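Local coordinates for protein CRISPR-associated endonuclease Cas9 (Campylobacter jejuni subsp. jejuni serotype O:2, PDB 5X2H) that uses a guide RNA to recognise complementary invading DNA and cleaves both of its strands with separate RuvC-like and HNH nuclease domains, at residues A69-L74 and I131-G136; F82-E87 and S120-A125; E209-F214 and E231-A236. One frame throughout, in Å; residues are numbered along the deposited sequence.

Contact 1: residues A69-L74 and I131-G136; sequences ARLNHL and IAKRRG. With nucleotides of chain B.
The guanidinium groups of Arg-70 and Arg-135 lie flat on each other, centres 3.7 Å apart and planes 4° from parallel, although their chains cross at about a right angle. The phosphate of G18 of chain B probably offsets the two like charges: Arg-135 NE donates to its OP1 at 2.8 Å in a bent bond (136°), while Arg-70 approaches the same oxygen obliquely. Arg-135 reaches it with CG between backbone N and carbonyl carbon (chi1 55°) and an extended chain to NE; its NH2 bonds a further RNA phosphate and its NH1 the carbonyls of Ala-236 and Tyr-238. In the plane of the Arg-70 guanidinium, two waters accept from NE and NH1, and both lie within hydrogen-bonding distance of Ala-132 O. Beside the arginines, the small Ala-132 lets the helices close in; its CB meets Leu-74 CD1 tightly at 3.5 Å and Leu-71 CD2 at 4.1 Å. Once Arg-134 leaves helical geometry, Gly-136 N donates to OP1 of G19 of chain B at 3.0 Å. His-73 lays its ring against the ribose of A63 of chain B. An arginine from the arginine-rich helix 51-82 set beside a guide-RNA phosphate is characteristic of the bridge helix of Cas9.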
loop_
_atom_site.group_PDB
_atom_site.type_symbol
_atom_site.label_atom_id
_atom_site.label_comp_id
_atom_site.label_asym_id
_atom_site.label_seq_id
_atom_site.Cartn_x
_atom_site.Cartn_y
_atom_site.Cartn_z
ATOM N N ALA A 69 7.641 -8.850 -23.202
ATOM C CA ALA A 69 9.010 -8.762 -23.697
ATOM C C ALA A 69 9.679 -10.127 -23.718
ATOM O O ALA A 69 10.509 -10.399 -24.591
ATOM C CB ALA A 69 9.821 -7.783 -22.844
ATOM N N ARG A 70 9.328 -10.994 -22.767
ATOM C CA ARG A 70 9.867 -12.348 -22.755
ATOM C C ARG A 70 9.377 -13.139 -23.963
ATOM O O ARG A 70 10.144 -13.899 -24.568
ATOM C CB ARG A 70 9.478 -13.037 -21.445
ATOM C CG ARG A 70 10.181 -14.347 -21.174
ATOM C CD ARG A 70 10.085 -14.731 -19.702
ATOM N NE ARG A 70 8.707 -14.932 -19.268
ATOM C CZ ARG A 70 8.067 -14.140 -18.413
ATOM N NH1 ARG A 70 6.812 -14.406 -18.076
ATOM N NH2 ARG A 70 8.685 -13.092 -17.883
ATOM N N LEU A 71 8.107 -12.959 -24.338
ATOM C CA LEU A 71 7.585 -13.619 -25.530
ATOM C C LEU A 71 8.152 -12.999 -26.800
ATOM O O LEU A 71 8.447 -13.714 -27.766
ATOM C CB LEU A 71 6.055 -13.564 -25.539
ATOM C CG LEU A 71 5.361 -14.421 -24.476
ATOM C CD1 LEU A 71 3.848 -14.233 -24.506
ATOM C CD2 LEU A 71 5.722 -15.882 -24.668
ATOM N N ASN A 72 8.306 -11.671 -26.825
ATOM C CA ASN A 72 8.932 -11.021 -27.973
ATOM C C ASN A 72 10.356 -11.522 -28.174
ATOM O O ASN A 72 10.795 -11.735 -29.311
ATOM C CB ASN A 72 8.925 -9.503 -27.792
ATOM C CG ASN A 72 7.570 -8.882 -28.090
ATOM O OD1 ASN A 72 6.612 -9.578 -28.422
ATOM N ND2 ASN A 72 7.488 -7.560 -27.973
ATOM N N HIS A 73 11.094 -11.712 -27.078
ATOM C CA HIS A 73 12.461 -12.209 -27.181
ATOM C C HIS A 73 12.492 -13.595 -27.816
ATOM O O HIS A 73 13.335 -13.874 -28.676
ATOM C CB HIS A 73 13.111 -12.227 -25.799
ATOM C CG HIS A 73 14.600 -12.381 -25.829
ATOM N ND1 HIS A 73 15.398 -12.075 -24.748
ATOM C CD2 HIS A 73 15.436 -12.808 -26.805
ATOM C CE1 HIS A 73 16.661 -12.305 -25.057
ATOM N NE2 HIS A 73 16.712 -12.749 -26.300
ATOM N N LEU A 74 11.570 -14.471 -27.417
ATOM C CA LEU A 74 11.514 -15.798 -28.022
ATOM C C LEU A 74 11.099 -15.717 -29.484
ATOM O O LEU A 74 11.645 -16.439 -30.329
ATOM C CB LEU A 74 10.559 -16.690 -27.234
ATOM C CG LEU A 74 10.987 -16.935 -25.790
ATOM C CD1 LEU A 74 9.900 -17.659 -25.044
ATOM C CD2 LEU A 74 12.274 -17.725 -25.742
ATOM N N ILE A 131 4.239 -23.016 -24.261
ATOM C CA ILE A 131 4.785 -23.371 -22.955
ATOM C C ILE A 131 5.275 -22.127 -22.224
ATOM O O ILE A 131 5.112 -21.997 -21.004
ATOM C CB ILE A 131 5.908 -24.414 -23.115
ATOM C CG1 ILE A 131 5.339 -25.750 -23.603
ATOM C CG2 ILE A 131 6.680 -24.591 -21.810
ATOM C CD1 ILE A 131 6.391 -26.828 -23.794
ATOM N N ALA A 132 5.858 -21.181 -22.959
ATOM C CA ALA A 132 6.471 -20.019 -22.331
ATOM C C ALA A 132 5.447 -19.008 -21.833
ATOM O O ALA A 132 5.715 -18.300 -20.856
ATOM C CB ALA A 132 7.430 -19.346 -23.308
ATOM N N LYS A 133 4.283 -18.917 -22.481
ATOM C CA LYS A 133 3.293 -17.923 -22.069
ATOM C C LYS A 133 2.747 -18.229 -20.680
ATOM O O LYS A 133 2.545 -17.317 -19.872
ATOM C CB LYS A 133 2.156 -17.847 -23.088
ATOM C CG LYS A 133 1.084 -16.840 -22.702
ATOM C CD LYS A 133 0.197 -16.461 -23.869
ATOM C CE LYS A 133 -0.709 -15.298 -23.480
ATOM N NZ LYS A 133 -1.741 -15.008 -24.511
ATOM N N ARG A 134 2.498 -19.506 -20.384
ATOM C CA ARG A 134 2.020 -19.943 -19.071
ATOM C C ARG A 134 2.977 -21.025 -18.582
ATOM O O ARG A 134 2.716 -22.221 -18.730
ATOM C CB ARG A 134 0.569 -20.428 -19.143
ATOM C CG ARG A 134 -0.435 -19.287 -19.268
ATOM C CD ARG A 134 -1.852 -19.786 -19.519
ATOM N NE ARG A 134 -1.977 -20.427 -20.824
ATOM C CZ ARG A 134 -2.127 -19.767 -21.968
ATOM N NH1 ARG A 134 -2.169 -18.441 -21.971
ATOM N NH2 ARG A 134 -2.234 -20.436 -23.110
ATOM N N ARG A 135 4.089 -20.591 -17.990
ATOM C CA ARG A 135 5.170 -21.491 -17.610
ATOM C C ARG A 135 4.950 -22.159 -16.259
ATOM O O ARG A 135 5.818 -22.918 -15.819
ATOM C CB ARG A 135 6.505 -20.734 -17.608
ATOM C CG ARG A 135 6.524 -19.487 -16.739
ATOM C CD ARG A 135 7.855 -18.747 -16.850
ATOM N NE ARG A 135 7.905 -17.572 -15.984
ATOM C CZ ARG A 135 8.942 -16.745 -15.898
ATOM N NH1 ARG A 135 10.029 -16.956 -16.633
ATOM N NH2 ARG A 135 8.893 -15.702 -15.078
ATOM N N GLY A 136 3.827 -21.906 -15.595
ATOM C CA GLY A 136 3.498 -22.592 -14.365
ATOM C C GLY A 136 4.137 -21.962 -13.142
ATOM O O GLY A 136 4.963 -21.050 -13.219
ATOM P P A B 63 11.640 -6.347 -28.519
ATOM O OP1 A B 63 11.609 -6.300 -30.001
ATOM O OP2 A B 63 10.389 -6.103 -27.756
ATOM O "O5'" A B 63 12.223 -7.758 -28.054
ATOM C "C5'" A B 63 12.360 -8.069 -26.671
ATOM C "C4'" A B 63 13.763 -8.510 -26.327
ATOM O "O4'" A B 63 14.209 -9.477 -27.315
ATOM C "C3'" A B 63 14.837 -7.425 -26.349
ATOM O "O3'" A B 63 14.970 -6.679 -25.144
ATOM C "C2'" A B 63 16.108 -8.203 -26.674
ATOM O "O2'" A B 63 16.639 -8.817 -25.507
ATOM C "C1'" A B 63 15.579 -9.297 -27.594
ATOM N N9 A B 63 15.731 -8.947 -29.019
ATOM C C8 A B 63 15.336 -7.796 -29.658
ATOM N N7 A B 63 15.611 -7.783 -30.940
ATOM C C5 A B 63 16.218 -9.011 -31.159
ATOM C C6 A B 63 16.735 -9.606 -32.316
ATOM N N6 A B 63 16.715 -9.012 -33.510
ATOM N N1 A B 63 17.280 -10.838 -32.200
ATOM C C2 A B 63 17.292 -11.423 -30.995
ATOM N N3 A B 63 16.834 -10.963 -29.832
ATOM C C4 A B 63 16.300 -9.739 -29.987
ATOM P P G B 18 5.011 -15.459 -14.316
ATOM O OP1 G B 18 5.531 -16.150 -15.524
ATOM O OP2 G B 18 4.390 -14.116 -14.448
ATOM O "O5'" G B 18 3.965 -16.422 -13.606
ATOM C "C5'" G B 18 4.355 -17.728 -13.212
ATOM C "C4'" G B 18 3.300 -18.394 -12.371
ATOM O "O4'" G B 18 3.047 -17.614 -11.173
ATOM C "C3'" G B 18 1.927 -18.532 -13.004
ATOM O "O3'" G B 18 1.848 -19.600 -13.931
ATOM C "C2'" G B 18 1.033 -18.708 -11.786
ATOM O "O2'" G B 18 1.152 -20.024 -11.268
ATOM C "C1'" G B 18 1.690 -17.745 -10.800
ATOM N N9 G B 18 1.042 -16.423 -10.849
ATOM C C8 G B 18 1.485 -15.282 -11.471
ATOM N N7 G B 18 0.655 -14.283 -11.336
ATOM C C5 G B 18 -0.399 -14.800 -10.592
ATOM C C6 G B 18 -1.592 -14.187 -10.130
ATOM O O6 G B 18 -1.959 -13.021 -10.304
ATOM N N1 G B 18 -2.383 -15.075 -9.404
ATOM C C2 G B 18 -2.062 -16.391 -9.157
ATOM N N2 G B 18 -2.942 -17.106 -8.439
ATOM N N3 G B 18 -0.953 -16.974 -9.586
ATOM C C4 G B 18 -0.176 -16.124 -10.289
ATOM P P G B 19 0.913 -19.478 -15.233
ATOM O OP1 G B 19 1.071 -20.746 -15.991
ATOM O OP2 G B 19 1.181 -18.191 -15.917
ATOM O "O5'" G B 19 -0.563 -19.446 -14.633
ATOM C "C5'" G B 19 -1.065 -20.571 -13.931
ATOM C "C4'" G B 19 -2.407 -20.319 -13.290
ATOM O "O4'" G B 19 -2.333 -19.259 -12.299
ATOM C "C3'" G B 19 -3.544 -19.865 -14.183
ATOM O "O3'" G B 19 -4.055 -20.881 -15.028
ATOM C "C2'" G B 19 -4.546 -19.355 -13.159
ATOM O "O2'" G B 19 -5.169 -20.444 -12.498
ATOM C "C1'" G B 19 -3.614 -18.665 -12.159
ATOM N N9 G B 19 -3.538 -17.217 -12.427
ATOM C C8 G B 19 -2.642 -16.536 -13.212
ATOM N N7 G B 19 -2.878 -15.253 -13.263
ATOM C C5 G B 19 -4.006 -15.078 -12.473
ATOM C C6 G B 19 -4.737 -13.904 -12.151
ATOM O O6 G B 19 -4.519 -12.742 -12.508
ATOM N N1 G B 19 -5.820 -14.173 -11.322
ATOM C C2 G B 19 -6.168 -15.417 -10.860
ATOM N N2 G B 19 -7.253 -15.472 -10.069
ATOM N N3 G B 19 -5.493 -16.522 -11.155
ATOM C C4 G B 19 -4.432 -16.280 -11.957
HETATM O O HOH W 1 5.192 -16.460 -19.092
HETATM O O HOH W 2 8.160 -17.236 -20.671
#

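Contact 2: residues F82-E87 and S120-A125; sequences FKLNYE and SKQDFA
One face of the Phe-82 ring is taken by the aliphatic root of Lys-121, whose CB stands 4.1 Å from the ring centroid and 22° off the normal, a CH-pi contact displaced toward the rim. At the ring's edge, near its plane, come Phe-124 CD2, 3.7 Å from Phe-82 CZ, and the backbone N of Ala-125; the two phenylalanine side chains cross at about a right angle. Lys-121 runs past Phe-82 in the opposite sense. Its CG sits between the backbone N and the carbonyl carbon (chi1 58°), and from there the extended chain carries NZ to Phe-82 O, where it donates a 2.8 Å hydrogen bond at a C=O...N angle of 155°. Lysine suits this place because its methylenes pack on an aromatic face while its ammonium group serves the carbonyl of Phe-82. Lys-83, at positive phi, is the first residue to leave helical geometry, and the chain then runs alongside the first turn of helix 121-133. Ser-120 is the N-cap of that helix, and its geometry with Asp-123 fits a capping box, though the Ser-120 N to Asp-123 OD2 bond is weak and the position of Ser-120 OG, which accepts from Gln-122 N, doubtful. Leu-84 follows with its two methyls divided: CD2 lies 4.0 Å from Lys-121 CE and also touches the side-chain NE2 of Gln-122, whereas CD1 reaches Ala-125 CB at 4.3 Å. The short side chain of Ala-125 lets Leu-84 and the Phe-82 ring come near the helix backbone. Phe-222 touches both Phe-82 and Phe-124, extending the aromatic cluster.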
loop_
_atom_site.group_PDB
_atom_site.type_symbol
_atom_site.label_atom_id
_atom_site.label_comp_id
_atom_site.label_asym_id
_atom_site.label_seq_id
_atom_site.Cartn_x
_atom_site.Cartn_y
_atom_site.Cartn_z
ATOM N N PHE A 82 14.798 -20.128 -37.167
ATOM C CA PHE A 82 14.008 -20.854 -38.152
ATOM C C PHE A 82 13.836 -20.093 -39.459
ATOM O O PHE A 82 13.203 -20.618 -40.381
ATOM C CB PHE A 82 12.631 -21.199 -37.573
ATOM C CG PHE A 82 12.682 -22.157 -36.414
ATOM C CD1 PHE A 82 13.827 -22.891 -36.151
ATOM C CD2 PHE A 82 11.581 -22.327 -35.591
ATOM C CE1 PHE A 82 13.876 -23.770 -35.088
ATOM C CE2 PHE A 82 11.623 -23.207 -34.526
ATOM C CZ PHE A 82 12.771 -23.930 -34.276
ATOM N N LYS A 83 14.388 -18.881 -39.561
ATOM C CA LYS A 83 14.251 -18.042 -40.754
ATOM C C LYS A 83 12.783 -17.741 -41.048
ATOM O O LYS A 83 12.356 -17.699 -42.203
ATOM C CB LYS A 83 14.937 -18.675 -41.968
ATOM N N LEU A 84 12.006 -17.535 -39.990
ATOM C CA LEU A 84 10.609 -17.150 -40.097
ATOM C C LEU A 84 10.486 -15.634 -39.970
ATOM O O LEU A 84 11.470 -14.917 -39.766
ATOM C CB LEU A 84 9.774 -17.871 -39.037
ATOM C CG LEU A 84 9.795 -19.399 -39.116
ATOM C CD1 LEU A 84 9.074 -20.015 -37.931
ATOM C CD2 LEU A 84 9.183 -19.872 -40.424
ATOM N N ASN A 85 9.257 -15.140 -40.087
ATOM C CA ASN A 85 8.982 -13.711 -40.056
ATOM C C ASN A 85 8.530 -13.319 -38.656
ATOM O O ASN A 85 7.524 -13.835 -38.158
ATOM C CB ASN A 85 7.920 -13.338 -41.089
ATOM C CG ASN A 85 8.305 -12.122 -41.905
ATOM O OD1 ASN A 85 8.965 -12.240 -42.939
ATOM N ND2 ASN A 85 7.895 -10.944 -41.444
ATOM N N TYR A 86 9.277 -12.409 -38.027
ATOM C CA TYR A 86 8.913 -11.947 -36.692
ATOM C C TYR A 86 7.549 -11.271 -36.697
ATOM O O TYR A 86 6.754 -11.451 -35.768
ATOM C CB TYR A 86 9.988 -10.998 -36.161
ATOM C CG TYR A 86 9.668 -10.365 -34.822
ATOM C CD1 TYR A 86 9.972 -11.016 -33.632
ATOM C CD2 TYR A 86 9.074 -9.109 -34.746
ATOM C CE1 TYR A 86 9.689 -10.438 -32.406
ATOM C CE2 TYR A 86 8.787 -8.524 -33.525
ATOM C CZ TYR A 86 9.096 -9.193 -32.360
ATOM O OH TYR A 86 8.816 -8.617 -31.145
ATOM N N GLU A 87 7.255 -10.496 -37.744
ATOM C CA GLU A 87 5.977 -9.799 -37.831
ATOM C C GLU A 87 4.796 -10.757 -37.926
ATOM O O GLU A 87 3.672 -10.368 -37.589
ATOM C CB GLU A 87 5.981 -8.850 -39.030
ATOM N N SER A 120 7.182 -29.718 -37.742
ATOM C CA SER A 120 7.487 -28.573 -38.583
ATOM C C SER A 120 8.026 -27.439 -37.721
ATOM O O SER A 120 7.693 -27.319 -36.539
ATOM C CB SER A 120 6.235 -28.117 -39.335
ATOM O OG SER A 120 6.337 -26.760 -39.726
ATOM N N LYS A 121 8.876 -26.600 -38.317
ATOM C CA LYS A 121 9.406 -25.474 -37.558
ATOM C C LYS A 121 8.327 -24.446 -37.241
ATOM O O LYS A 121 8.475 -23.689 -36.276
ATOM C CB LYS A 121 10.575 -24.828 -38.302
ATOM C CG LYS A 121 10.274 -24.328 -39.700
ATOM C CD LYS A 121 11.573 -23.912 -40.382
ATOM C CE LYS A 121 11.325 -23.069 -41.619
ATOM N NZ LYS A 121 12.608 -22.632 -42.239
ATOM N N GLN A 122 7.242 -24.410 -38.020
ATOM C CA GLN A 122 6.079 -23.629 -37.614
ATOM C C GLN A 122 5.380 -24.267 -36.420
ATOM O O GLN A 122 4.837 -23.555 -35.566
ATOM C CB GLN A 122 5.102 -23.479 -38.780
ATOM C CG GLN A 122 5.615 -22.646 -39.949
ATOM C CD GLN A 122 6.560 -23.415 -40.857
ATOM O OE1 GLN A 122 6.824 -24.598 -40.641
ATOM N NE2 GLN A 122 7.074 -22.743 -41.881
ATOM N N ASP A 123 5.388 -25.600 -36.344
ATOM C CA ASP A 123 4.799 -26.285 -35.198
ATOM C C ASP A 123 5.660 -26.110 -33.956
ATOM O O ASP A 123 5.151 -25.794 -32.875
ATOM C CB ASP A 123 4.609 -27.770 -35.511
ATOM C CG ASP A 123 3.616 -28.009 -36.630
ATOM O OD1 ASP A 123 2.676 -27.199 -36.773
ATOM O OD2 ASP A 123 3.781 -29.006 -37.367
ATOM N N PHE A 124 6.972 -26.322 -34.090
ATOM C CA PHE A 124 7.871 -26.134 -32.960
ATOM C C PHE A 124 7.825 -24.700 -32.450
ATOM O O PHE A 124 7.972 -24.463 -31.244
ATOM C CB PHE A 124 9.299 -26.515 -33.358
ATOM C CG PHE A 124 10.203 -26.808 -32.190
ATOM C CD1 PHE A 124 9.680 -27.057 -30.933
ATOM C CD2 PHE A 124 11.580 -26.832 -32.353
ATOM C CE1 PHE A 124 10.512 -27.325 -29.859
ATOM C CE2 PHE A 124 12.416 -27.100 -31.284
ATOM C CZ PHE A 124 11.881 -27.345 -30.036
ATOM N N ALA A 125 7.614 -23.736 -33.348
ATOM C CA ALA A 125 7.535 -22.337 -32.940
ATOM C C ALA A 125 6.355 -22.103 -32.006
ATOM O O ALA A 125 6.491 -21.442 -30.969
ATOM C CB ALA A 125 7.431 -21.439 -34.172
#

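Contact 3: residues E209-F214 and E231-A236; sequences ELKLIF and EVLSVA
Leu-210 holds CG anti to its own backbone nitrogen (chi1 -167°), whereas Leu-233 has CG anti to its carbonyl carbon; with these settings the two leucines lie alongside, sliding past each other in opposite directions. Leu-233 CD2 rests 4.0 Å from Leu-210 CG and equally near its CD2. The other methyl of Leu-233, CD1, turns to Lys-211 and lies 3.8 Å from CG of that residue. Lys-211 crosses the leucine at about a right angle, its extended methylenes screening one side of the contact. Such a long chain suits the solvent-exposed border, with carbon set against carbon and the charged end beyond it. The axes of segments 209-214 and 231-236 approach to 11.1 Å and run nearly antiparallel, at 167°; their helices, 203-219 and 226-236, follow each other through a short connection. No hydrogen bond links the segments, and the seam is purely apolar. Deeper in it, Val-232 has CG1 anti to its backbone N (chi1 165°), which brings that methyl between two partners, Leu-210 CD2 at 4.1 Å and the edge of the Phe-214 ring at CE2, also 4.1 Å away. Valine, short and apolar, suits such a buried place. The ring of Phe-214 also meets Phe-124 and Phe-224 edge to face, and Ile-128 packs on Val-232, so helix 121-133 lies against the buried side of the pair.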
loop_
_atom_site.group_PDB
_atom_site.type_symbol
_atom_site.label_atom_id
_atom_site.label_comp_id
_atom_site.label_asym_id
_atom_site.label_seq_id
_atom_site.Cartn_x
_atom_site.Cartn_y
_atom_site.Cartn_z
ATOM N N GLU A 209 9.580 -30.568 -19.822
ATOM C CA GLU A 209 8.955 -30.918 -21.093
ATOM C C GLU A 209 9.688 -30.270 -22.261
ATOM O O GLU A 209 10.015 -30.938 -23.248
ATOM C CB GLU A 209 7.482 -30.514 -21.090
ATOM C CG GLU A 209 6.776 -30.812 -22.404
ATOM C CD GLU A 209 5.325 -30.373 -22.410
ATOM O OE1 GLU A 209 4.700 -30.407 -23.493
ATOM O OE2 GLU A 209 4.809 -29.990 -21.338
ATOM N N LEU A 210 9.959 -28.966 -22.161
ATOM C CA LEU A 210 10.659 -28.277 -23.241
ATOM C C LEU A 210 12.069 -28.826 -23.443
ATOM O O LEU A 210 12.558 -28.865 -24.578
ATOM C CB LEU A 210 10.697 -26.775 -22.963
ATOM C CG LEU A 210 11.116 -25.886 -24.134
ATOM C CD1 LEU A 210 10.351 -26.262 -25.392
ATOM C CD2 LEU A 210 10.895 -24.417 -23.791
ATOM N N LYS A 211 12.734 -29.258 -22.367
ATOM C CA LYS A 211 14.018 -29.937 -22.531
ATOM C C LYS A 211 13.843 -31.275 -23.238
ATOM O O LYS A 211 14.652 -31.639 -24.099
ATOM C CB LYS A 211 14.694 -30.141 -21.174
ATOM C CG LYS A 211 15.184 -28.865 -20.513
ATOM C CD LYS A 211 15.898 -29.164 -19.202
ATOM C CE LYS A 211 16.429 -27.895 -18.557
ATOM N NZ LYS A 211 17.059 -28.169 -17.238
ATOM N N LEU A 212 12.790 -32.017 -22.887
ATOM C CA LEU A 212 12.541 -33.305 -23.523
ATOM C C LEU A 212 12.162 -33.135 -24.988
ATOM O O LEU A 212 12.584 -33.925 -25.840
ATOM C CB LEU A 212 11.444 -34.056 -22.768
ATOM C CG LEU A 212 10.986 -35.387 -23.368
ATOM C CD1 LEU A 212 12.112 -36.413 -23.332
ATOM C CD2 LEU A 212 9.753 -35.906 -22.646
ATOM N N ILE A 213 11.366 -32.109 -25.298
ATOM C CA ILE A 213 10.944 -31.887 -26.678
ATOM C C ILE A 213 12.143 -31.560 -27.559
ATOM O O ILE A 213 12.253 -32.053 -28.688
ATOM C CB ILE A 213 9.874 -30.781 -26.738
ATOM C CG1 ILE A 213 8.566 -31.273 -26.114
ATOM C CG2 ILE A 213 9.653 -30.328 -28.171
ATOM C CD1 ILE A 213 7.479 -30.215 -26.050
ATOM N N PHE A 214 13.061 -30.727 -27.059
ATOM C CA PHE A 214 14.281 -30.434 -27.806
ATOM C C PHE A 214 15.074 -31.708 -28.073
ATOM O O PHE A 214 15.509 -31.957 -29.204
ATOM C CB PHE A 214 15.136 -29.417 -27.049
ATOM C CG PHE A 214 14.924 -27.994 -27.489
ATOM C CD1 PHE A 214 15.505 -27.525 -28.654
ATOM C CD2 PHE A 214 14.152 -27.126 -26.736
ATOM C CE1 PHE A 214 15.316 -26.220 -29.067
ATOM C CE2 PHE A 214 13.961 -25.816 -27.143
ATOM C CZ PHE A 214 14.545 -25.364 -28.311
ATOM N N GLU A 231 19.504 -20.501 -25.255
ATOM C CA GLU A 231 18.870 -19.191 -25.172
ATOM C C GLU A 231 17.374 -19.315 -24.904
ATOM O O GLU A 231 16.823 -18.571 -24.086
ATOM C CB GLU A 231 19.121 -18.399 -26.455
ATOM C CG GLU A 231 20.476 -17.727 -26.514
ATOM C CD GLU A 231 20.458 -16.478 -27.373
ATOM O OE1 GLU A 231 20.769 -16.574 -28.581
ATOM O OE2 GLU A 231 20.114 -15.401 -26.839
ATOM N N VAL A 232 16.704 -20.252 -25.578
ATOM C CA VAL A 232 15.264 -20.416 -25.396
ATOM C C VAL A 232 14.944 -20.795 -23.956
ATOM O O VAL A 232 14.031 -20.234 -23.339
ATOM C CB VAL A 232 14.716 -21.455 -26.393
ATOM C CG1 VAL A 232 13.322 -21.902 -25.986
ATOM C CG2 VAL A 232 14.711 -20.881 -27.799
ATOM N N LEU A 233 15.701 -21.738 -23.391
ATOM C CA LEU A 233 15.435 -22.176 -22.025
ATOM C C LEU A 233 15.695 -21.063 -21.019
ATOM O O LEU A 233 14.886 -20.842 -20.112
ATOM C CB LEU A 233 16.278 -23.408 -21.693
ATOM C CG LEU A 233 15.892 -24.694 -22.424
ATOM C CD1 LEU A 233 16.869 -25.807 -22.082
ATOM C CD2 LEU A 233 14.467 -25.100 -22.082
ATOM N N SER A 234 16.814 -20.348 -21.160
ATOM C CA SER A 234 17.135 -19.300 -20.195
ATOM C C SER A 234 16.157 -18.135 -20.291
ATOM O O SER A 234 15.760 -17.569 -19.268
ATOM C CB SER A 234 18.570 -18.816 -20.396
ATOM O OG SER A 234 18.736 -18.240 -21.679
ATOM N N VAL A 235 15.753 -17.765 -21.508
ATOM C CA VAL A 235 14.848 -16.630 -21.675
ATOM C C VAL A 235 13.444 -16.981 -21.191
ATOM O O VAL A 235 12.785 -16.175 -20.525
ATOM C CB VAL A 235 14.842 -16.161 -23.143
ATOM C CG1 VAL A 235 13.671 -15.224 -23.402
ATOM C CG2 VAL A 235 16.156 -15.469 -23.483
ATOM N N ALA A 236 12.968 -18.187 -21.505
ATOM C CA ALA A 236 11.597 -18.550 -21.159
ATOM C C ALA A 236 11.399 -18.678 -19.654
ATOM O O ALA A 236 10.297 -18.422 -19.153
ATOM C CB ALA A 236 11.203 -19.854 -21.852
#

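Overall arrangement
The three contacts lie in one mainly helical region beside the RNA. Contacts 1 and 2 share helix 121-133, one near its end and the other at its start; their centres are 15 Å apart, and contact 2 is nested within the chain loop that contact 1 closes. Contact 3 follows later in sequence, yet its centre is about 11 Å from that of contact 1, the two being tied through Arg-135 and Ala-236. It meets contact 2 through Phe-124 and Phe-214. Contact 1 grips the RNA directly, whereas the nearest atoms of contacts 2 and 3 are about 4 Å and 6 Å from the nucleic acid. All three lie away from the predicted RuvC metal site.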